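Local coordinates for sulfur carrier protein ThiS (Escherichia coli, PDB 1ZUD), which carries sulfur on its C-terminus and donates it to the synthesis of the thiazole phosphate moiety of thiamine phosphate, at residues Q2-D7 with G54-L59; G31-I36 with L58-I63. One frame throughout, in Å; residues are numbered along the deposited sequence.

Interactions 1 and 2 show how one central strand can organise a small ubiquitin-like fold. Strand 56-61 pairs in parallel with strand 2-5 in interaction 1 and antiparallel with strand 32-36 in interaction 2; the contacts share Leu58 and Leu59, and their centres lie about 12 Å apart. Their apolar faces merge where Ile57 CG2 meets Leu34 CD1 at 3.5 Å, a patch covered by helix 18-24. The chain then leaves interaction 2 toward Gly66, the residue that is adenylated and converted to a thioglycine. ThiF contacts both: lightly at Asp7 and Leu58 of interaction 1, and far more extensively along 31-36 and 58-63.

Interaction 1: Q2-D7 with G54-L59; sequences QILFND and GDQILL
Phe5 and Ile57 form a parallel bridge whose side chains share the packed face of the sheet. A chi1 of -172° sets Phe5 CG opposite the backbone N and carries the ring along the neighbouring strand until CZ lies 3.6 Å from Leu59 CB, while CD2 rests obliquely near Ile57 CB. On the same face the ends of Ile3 and Ile57 meet, CD1 to CD1 at 4.0 Å, and Leu21 and Leu22 of helix 18-24 close over this apolar row. The other face is looser and open to solvent at Gln56: Leu4 and Gln56 lie side by side, with Leu4 CD2 3.9 Å from Gln56 NE2, and OE1 of Gln56 turns to Gln38. Between the faces runs a backbone ladder, including Leu4 N to Asp55 O and Ile57 N to Leu4 O. Beyond the regular strand, Asn6 takes over. Its N bonds to Ile57 O, and its amide then imitates a backbone: OD1 accepts Leu59 N at 2.8 Å, and ND2 gives a bond to Leu59 O at 3.2 Å, in the carbonyl plane on a lone pair. These bonds fix the amide's rotation. A water links Asp7 N to Ile57 O, and Asp7 OD1 makes a salt bridge with Arg230 of the ThiF chain. Parallel pairing of the first and last strands, with a helix across one face, is characteristic of the ubiquitin-like beta-grasp fold.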
ATOM      1  N   GLN D   2      26.831 -13.528  19.992  1.00 52.82           N
ATOM      2  CA  GLN D   2      25.545 -12.880  20.180  1.00 48.03           C
ATOM      3  C   GLN D   2      24.975 -12.610  18.806  1.00 40.12           C
ATOM      4  O   GLN D   2      25.718 -12.276  17.880  1.00 39.76           O
ATOM      5  CB  GLN D   2      25.717 -11.577  20.958  1.00 51.66           C
ATOM      6  CG  GLN D   2      25.993 -11.797  22.457  1.00 57.25           C
ATOM      7  CD  GLN D   2      24.772 -11.506  23.304  1.00 61.62           C
ATOM      8  OE1 GLN D   2      24.183 -12.410  23.916  1.00 56.18           O
ATOM      9  NE2 GLN D   2      24.366 -10.231  23.332  1.00 63.73           N
ATOM     10  N   ILE D   3      23.670 -12.812  18.649  1.00 38.74           N
ATOM     11  CA  ILE D   3      23.018 -12.537  17.377  1.00 33.19           C
ATOM     12  C   ILE D   3      21.671 -11.848  17.647  1.00 35.80           C
ATOM     13  O   ILE D   3      21.217 -11.714  18.774  1.00 33.59           O
ATOM     14  CB  ILE D   3      22.663 -13.839  16.548  1.00 27.55           C
ATOM     15  CG1 ILE D   3      21.701 -14.719  17.346  1.00 29.24           C
ATOM     16  CG2 ILE D   3      23.920 -14.612  16.159  1.00 29.75           C
ATOM     17  CD1 ILE D   3      21.151 -15.932  16.536  1.00 35.87           C
ATOM     18  N   LEU D   4      21.039 -11.425  16.568  1.00 38.10           N
ATOM     19  CA  LEU D   4      19.725 -10.843  16.629  1.00 36.85           C
ATOM     20  C   LEU D   4      18.864 -11.919  15.916  1.00 34.94           C
ATOM     21  O   LEU D   4      19.219 -12.391  14.832  1.00 35.37           O
ATOM     22  CB  LEU D   4      19.728  -9.520  15.864  1.00 40.21           C
ATOM     23  CG  LEU D   4      18.655  -8.532  16.340  1.00 47.65           C
ATOM     24  CD1 LEU D   4      18.931  -8.116  17.821  1.00 42.67           C
ATOM     25  CD2 LEU D   4      18.658  -7.299  15.422  1.00 41.75           C
ATOM     26  N   PHE D   5      17.775 -12.363  16.537  1.00 32.25           N
ATOM     27  CA  PHE D   5      16.928 -13.358  15.908  1.00 33.47           C
ATOM     28  C   PHE D   5      15.503 -12.797  15.891  1.00 35.96           C
ATOM     29  O   PHE D   5      14.855 -12.668  16.933  1.00 33.42           O
ATOM     30  CB  PHE D   5      16.956 -14.685  16.671  1.00 33.12           C
ATOM     31  CG  PHE D   5      16.241 -15.790  15.946  1.00 35.67           C
ATOM     32  CD1 PHE D   5      14.865 -16.007  16.124  1.00 33.95           C
ATOM     33  CD2 PHE D   5      16.924 -16.575  15.032  1.00 37.68           C
ATOM     34  CE1 PHE D   5      14.205 -16.997  15.398  1.00 38.39           C
ATOM     35  CE2 PHE D   5      16.270 -17.572  14.296  1.00 39.02           C
ATOM     36  CZ  PHE D   5      14.919 -17.793  14.470  1.00 32.92           C
ATOM     37  N   ASN D   6      15.038 -12.450  14.702  1.00 33.31           N
ATOM     38  CA  ASN D   6      13.740 -11.857  14.574  1.00 33.91           C
ATOM     39  C   ASN D   6      13.693 -10.595  15.441  1.00 36.61           C
ATOM     40  O   ASN D   6      12.795 -10.412  16.248  1.00 40.55           O
ATOM     41  CB  ASN D   6      12.640 -12.858  14.960  1.00 35.22           C
ATOM     42  CG  ASN D   6      12.237 -13.759  13.782  1.00 36.16           C
ATOM     43  OD1 ASN D   6      12.656 -13.519  12.650  1.00 39.60           O
ATOM     44  ND2 ASN D   6      11.418 -14.791  14.044  1.00 36.42           N
ATOM     45  N   ASP D   7      14.684  -9.737  15.223  1.00 36.10           N
ATOM     46  CA  ASP D   7      14.857  -8.453  15.885  1.00 45.27           C
ATOM     47  C   ASP D   7      15.141  -8.493  17.399  1.00 48.81           C
ATOM     48  O   ASP D   7      15.339  -7.437  18.010  1.00 50.63           O
ATOM     49  CB  ASP D   7      13.643  -7.541  15.602  1.00 47.10           C
ATOM     50  CG  ASP D   7      13.319  -7.429  14.108  1.00 50.82           C
ATOM     51  OD1 ASP D   7      14.252  -7.287  13.281  1.00 46.68           O
ATOM     52  OD2 ASP D   7      12.114  -7.474  13.762  1.00 54.81           O
ATOM     53  N   GLY D  54      27.078 -11.651  15.677  1.00 39.33           N
ATOM     54  CA  GLY D  54      26.531 -10.405  15.162  1.00 38.02           C
ATOM     55  C   GLY D  54      25.612 -10.583  13.961  1.00 41.36           C
ATOM     56  O   GLY D  54      25.241  -9.604  13.308  1.00 44.91           O
ATOM     57  N   ASP D  55      25.218 -11.811  13.644  1.00 37.22           N
ATOM     58  CA  ASP D  55      24.336 -11.970  12.472  1.00 35.10           C
ATOM     59  C   ASP D  55      22.924 -11.494  12.817  1.00 31.47           C
ATOM     60  O   ASP D  55      22.496 -11.641  13.953  1.00 29.69           O
ATOM     61  CB  ASP D  55      24.281 -13.442  12.028  1.00 31.50           C
ATOM     62  CG  ASP D  55      25.307 -13.757  10.942  1.00 40.24           C
ATOM     63  OD1 ASP D  55      25.495 -14.951  10.618  1.00 45.30           O
ATOM     64  OD2 ASP D  55      25.926 -12.800  10.409  1.00 43.46           O
ATOM     65  N   GLN D  56      22.209 -10.907  11.856  1.00 29.45           N
ATOM     66  CA  GLN D  56      20.816 -10.491  12.151  1.00 30.49           C
ATOM     67  C   GLN D  56      19.955 -11.461  11.365  1.00 24.66           C
ATOM     68  O   GLN D  56      19.949 -11.470  10.137  1.00 28.38           O
ATOM     69  CB  GLN D  56      20.566  -9.044  11.722  1.00 33.01           C
ATOM     70  CG  GLN D  56      21.635  -8.092  12.244  1.00 37.12           C
ATOM     71  CD  GLN D  56      21.229  -6.657  12.055  1.00 43.60           C
ATOM     72  OE1 GLN D  56      20.753  -6.283  10.990  1.00 49.50           O
ATOM     73  NE2 GLN D  56      21.415  -5.840  13.086  1.00 48.49           N
ATOM     74  N   ILE D  57      19.242 -12.310  12.083  1.00 26.81           N
ATOM     75  CA  ILE D  57      18.494 -13.353  11.415  1.00 26.25           C
ATOM     76  C   ILE D  57      16.989 -13.182  11.540  1.00 29.63           C
ATOM     77  O   ILE D  57      16.490 -12.765  12.578  1.00 32.07           O
ATOM     78  CB  ILE D  57      18.892 -14.694  12.000  1.00 24.67           C
ATOM     79  CG1 ILE D  57      20.428 -14.873  11.898  1.00 34.49           C
ATOM     80  CG2 ILE D  57      18.277 -15.824  11.185  1.00 31.33           C
ATOM     81  CD1 ILE D  57      20.895 -16.162  12.596  1.00 27.66           C
ATOM     82  N   LEU D  58      16.289 -13.493  10.457  1.00 29.98           N
ATOM     83  CA  LEU D  58      14.816 -13.440  10.409  1.00 30.89           C
ATOM     84  C   LEU D  58      14.355 -14.797   9.917  1.00 30.48           C
ATOM     85  O   LEU D  58      14.865 -15.332   8.921  1.00 33.32           O
ATOM     86  CB  LEU D  58      14.330 -12.411   9.387  1.00 31.81           C
ATOM     87  CG  LEU D  58      14.785 -10.977   9.559  1.00 35.84           C
ATOM     88  CD1 LEU D  58      14.059 -10.122   8.532  1.00 42.52           C
ATOM     89  CD2 LEU D  58      14.452 -10.498  11.005  1.00 40.16           C
ATOM     90  N   LEU D  59      13.407 -15.359  10.629  1.00 25.23           N
ATOM     91  CA  LEU D  59      12.838 -16.626  10.265  1.00 28.96           C
ATOM     92  C   LEU D  59      11.338 -16.318  10.117  1.00 30.17           C
ATOM     93  O   LEU D  59      10.723 -15.855  11.070  1.00 35.37           O
ATOM     94  CB  LEU D  59      13.055 -17.608  11.391  1.00 26.50           C
ATOM     95  CG  LEU D  59      12.345 -18.899  11.067  1.00 31.88           C
ATOM     96  CD1 LEU D  59      13.046 -19.550   9.851  1.00 33.22           C
ATOM     97  CD2 LEU D  59      12.327 -19.780  12.326  1.00 36.78           C
TER
HETATM   98  O   HOH W   1      16.748 -10.299  13.781  1.00 35.87           O

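Interaction 2: G31-I36 with L58-I63; sequences GAALAI and LLFQVI
With chi1 at 51°, Phe60 holds CG between its own backbone N and carbonyl carbon, laying the ring across the opposing strand at Ala33. The carbonyl oxygen of Ala33 sits 3.6 Å above one face of the ring, offset toward its rim, while Phe60 CZ reaches Ala33 CB at 3.8 Å. A bend at chi2 of Gln61 (-92°) folds that amide back over Gly31, bringing Gln61 CD to 3.3 Å from Gly31 O. This contact has no hydrogen bond: NE2 meets Gly31 O at a poor angle, OE1 is itself an acceptor, and the oxygen's bond comes from Val62 N. NE2 instead makes a weak hydrogen bond to Ala30 O, and Gly31 has no side chain to obstruct the amide. The two strands pair antiparallel in the interior of the sheet. Ala33 with Phe60 and Ala35 with Leu58 are hydrogen-bonded pairs, each closed by two reciprocal bonds, such as Phe60 N to Ala33 O at 3.1 Å. Leu34 with Leu59 is a non-hydrogen-bonded pair on the face covered by helix 18-24, where Leu59 CD1 lies 4.0 Å from Leu34 CD1 and 3.9 Å from Ala32 CB. Trp174 of the ThiF chain packs against Ala33 and Val62. At the end nearest the C-terminus, Asp176 of the ThiF chain accepts a hydrogen bond from Gly31 N, and Gln157 of that chain bonds to Gln61 O and Ile63 N. An antiparallel neighbour to the last strand, which runs into a C-terminal tail gripped by the adenylating enzyme, is characteristic of ubiquitin-like sulfur carriers bound to E1-like partners.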
ATOM      1  N   GLY D  31       7.774 -24.618   5.026  1.00 31.16           N
ATOM      2  CA  GLY D  31       7.024 -23.377   4.962  1.00 32.94           C
ATOM      3  C   GLY D  31       7.768 -22.161   5.498  1.00 35.20           C
ATOM      4  O   GLY D  31       7.170 -21.093   5.598  1.00 29.20           O
ATOM      5  N   ALA D  32       9.064 -22.288   5.823  1.00 27.67           N
ATOM      6  CA  ALA D  32       9.815 -21.146   6.355  1.00 22.06           C
ATOM      7  C   ALA D  32      10.921 -20.661   5.443  1.00 28.03           C
ATOM      8  O   ALA D  32      11.422 -21.406   4.610  1.00 26.39           O
ATOM      9  CB  ALA D  32      10.423 -21.513   7.771  1.00 25.60           C
ATOM     10  N   ALA D  33      11.278 -19.387   5.542  1.00 23.45           N
ATOM     11  CA  ALA D  33      12.398 -18.910   4.742  1.00 28.34           C
ATOM     12  C   ALA D  33      13.212 -18.156   5.773  1.00 25.88           C
ATOM     13  O   ALA D  33      12.698 -17.763   6.816  1.00 26.25           O
ATOM     14  CB  ALA D  33      11.946 -17.975   3.581  1.00 25.93           C
ATOM     15  N   LEU D  34      14.482 -17.964   5.481  1.00 28.07           N
ATOM     16  CA  LEU D  34      15.377 -17.321   6.423  1.00 27.06           C
ATOM     17  C   LEU D  34      16.267 -16.261   5.728  1.00 23.37           C
ATOM     18  O   LEU D  34      16.724 -16.448   4.585  1.00 22.93           O
ATOM     19  CB  LEU D  34      16.236 -18.432   7.101  1.00 24.77           C
ATOM     20  CG  LEU D  34      17.198 -17.901   8.168  1.00 26.67           C
ATOM     21  CD1 LEU D  34      16.880 -18.574   9.488  1.00 32.03           C
ATOM     22  CD2 LEU D  34      18.642 -18.089   7.742  1.00 29.35           C
ATOM     23  N   ALA D  35      16.475 -15.133   6.403  1.00 21.54           N
ATOM     24  CA  ALA D  35      17.356 -14.111   5.878  1.00 23.99           C
ATOM     25  C   ALA D  35      18.459 -13.876   6.910  1.00 25.11           C
ATOM     26  O   ALA D  35      18.221 -13.981   8.131  1.00 26.85           O
ATOM     27  CB  ALA D  35      16.618 -12.823   5.657  1.00 22.14           C
ATOM     28  N   ILE D  36      19.665 -13.590   6.435  1.00 27.45           N
ATOM     29  CA  ILE D  36      20.750 -13.262   7.377  1.00 25.95           C
ATOM     30  C   ILE D  36      21.278 -11.960   6.873  1.00 25.38           C
ATOM     31  O   ILE D  36      21.650 -11.864   5.703  1.00 28.01           O
ATOM     32  CB  ILE D  36      21.898 -14.332   7.406  1.00 30.84           C
ATOM     33  CG1 ILE D  36      21.394 -15.559   8.155  1.00 31.25           C
ATOM     34  CG2 ILE D  36      23.182 -13.756   8.138  1.00 27.26           C
ATOM     35  CD1 ILE D  36      22.430 -16.750   8.199  1.00 31.83           C
ATOM     36  N   LEU D  58      16.289 -13.493  10.457  1.00 29.98           N
ATOM     37  CA  LEU D  58      14.816 -13.440  10.409  1.00 30.89           C
ATOM     38  C   LEU D  58      14.355 -14.797   9.917  1.00 30.48           C
ATOM     39  O   LEU D  58      14.865 -15.332   8.921  1.00 33.32           O
ATOM     40  CB  LEU D  58      14.330 -12.411   9.387  1.00 31.81           C
ATOM     41  CG  LEU D  58      14.785 -10.977   9.559  1.00 35.84           C
ATOM     42  CD1 LEU D  58      14.059 -10.122   8.532  1.00 42.52           C
ATOM     43  CD2 LEU D  58      14.452 -10.498  11.005  1.00 40.16           C
ATOM     44  N   LEU D  59      13.407 -15.359  10.629  1.00 25.23           N
ATOM     45  CA  LEU D  59      12.838 -16.626  10.265  1.00 28.96           C
ATOM     46  C   LEU D  59      11.338 -16.318  10.117  1.00 30.17           C
ATOM     47  O   LEU D  59      10.723 -15.855  11.070  1.00 35.37           O
ATOM     48  CB  LEU D  59      13.055 -17.608  11.391  1.00 26.50           C
ATOM     49  CG  LEU D  59      12.345 -18.899  11.067  1.00 31.88           C
ATOM     50  CD1 LEU D  59      13.046 -19.550   9.851  1.00 33.22           C
ATOM     51  CD2 LEU D  59      12.327 -19.780  12.326  1.00 36.78           C
ATOM     52  N   PHE D  60      10.757 -16.531   8.947  1.00 28.12           N
ATOM     53  CA  PHE D  60       9.318 -16.198   8.768  1.00 32.35           C
ATOM     54  C   PHE D  60       8.611 -17.239   7.901  1.00 29.25           C
ATOM     55  O   PHE D  60       9.239 -18.014   7.184  1.00 28.66           O
ATOM     56  CB  PHE D  60       9.164 -14.777   8.140  1.00 26.26           C
ATOM     57  CG  PHE D  60       9.997 -14.567   6.872  1.00 32.20           C
ATOM     58  CD1 PHE D  60      11.386 -14.362   6.948  1.00 30.89           C
ATOM     59  CD2 PHE D  60       9.410 -14.658   5.617  1.00 25.71           C
ATOM     60  CE1 PHE D  60      12.171 -14.256   5.776  1.00 30.53           C
ATOM     61  CE2 PHE D  60      10.175 -14.548   4.442  1.00 26.58           C
ATOM     62  CZ  PHE D  60      11.576 -14.343   4.522  1.00 26.33           C
ATOM     63  N   GLN D  61       7.289 -17.247   7.943  1.00 26.66           N
ATOM     64  CA  GLN D  61       6.552 -18.246   7.168  1.00 25.18           C
ATOM     65  C   GLN D  61       5.997 -17.669   5.895  1.00 25.12           C
ATOM     66  O   GLN D  61       5.768 -16.447   5.802  1.00 23.21           O
ATOM     67  CB  GLN D  61       5.390 -18.791   8.002  1.00 30.29           C
ATOM     68  CG  GLN D  61       5.836 -19.716   9.113  1.00 45.89           C
ATOM     69  CD  GLN D  61       5.838 -21.176   8.669  1.00 54.80           C
ATOM     70  OE1 GLN D  61       4.862 -21.643   8.071  1.00 58.09           O
ATOM     71  NE2 GLN D  61       6.923 -21.904   8.966  1.00 52.18           N
ATOM     72  N   VAL D  62       5.790 -18.548   4.916  1.00 21.02           N
ATOM     73  CA  VAL D  62       5.222 -18.115   3.658  1.00 27.42           C
ATOM     74  C   VAL D  62       3.723 -17.721   3.860  1.00 27.76           C
ATOM     75  O   VAL D  62       3.009 -18.325   4.686  1.00 23.17           O
ATOM     76  CB  VAL D  62       5.279 -19.258   2.595  1.00 28.84           C
ATOM     77  CG1 VAL D  62       4.491 -20.556   3.116  1.00 19.39           C
ATOM     78  CG2 VAL D  62       4.729 -18.710   1.209  1.00 25.31           C
ATOM     79  N   ILE D  63       3.265 -16.697   3.136  1.00 21.98           N
ATOM     80  CA  ILE D  63       1.834 -16.364   3.187  1.00 23.34           C
ATOM     81  C   ILE D  63       1.429 -16.696   1.746  1.00 23.87           C
ATOM     82  O   ILE D  63       2.041 -16.216   0.796  1.00 23.78           O
ATOM     83  CB  ILE D  63       1.565 -14.848   3.437  1.00 22.94           C
ATOM     84  CG1 ILE D  63       2.022 -14.462   4.848  1.00 25.44           C
ATOM     85  CG2 ILE D  63       0.059 -14.511   3.142  1.00 27.68           C
ATOM     86  CD1 ILE D  63       2.081 -12.955   5.125  1.00 26.58           C
TER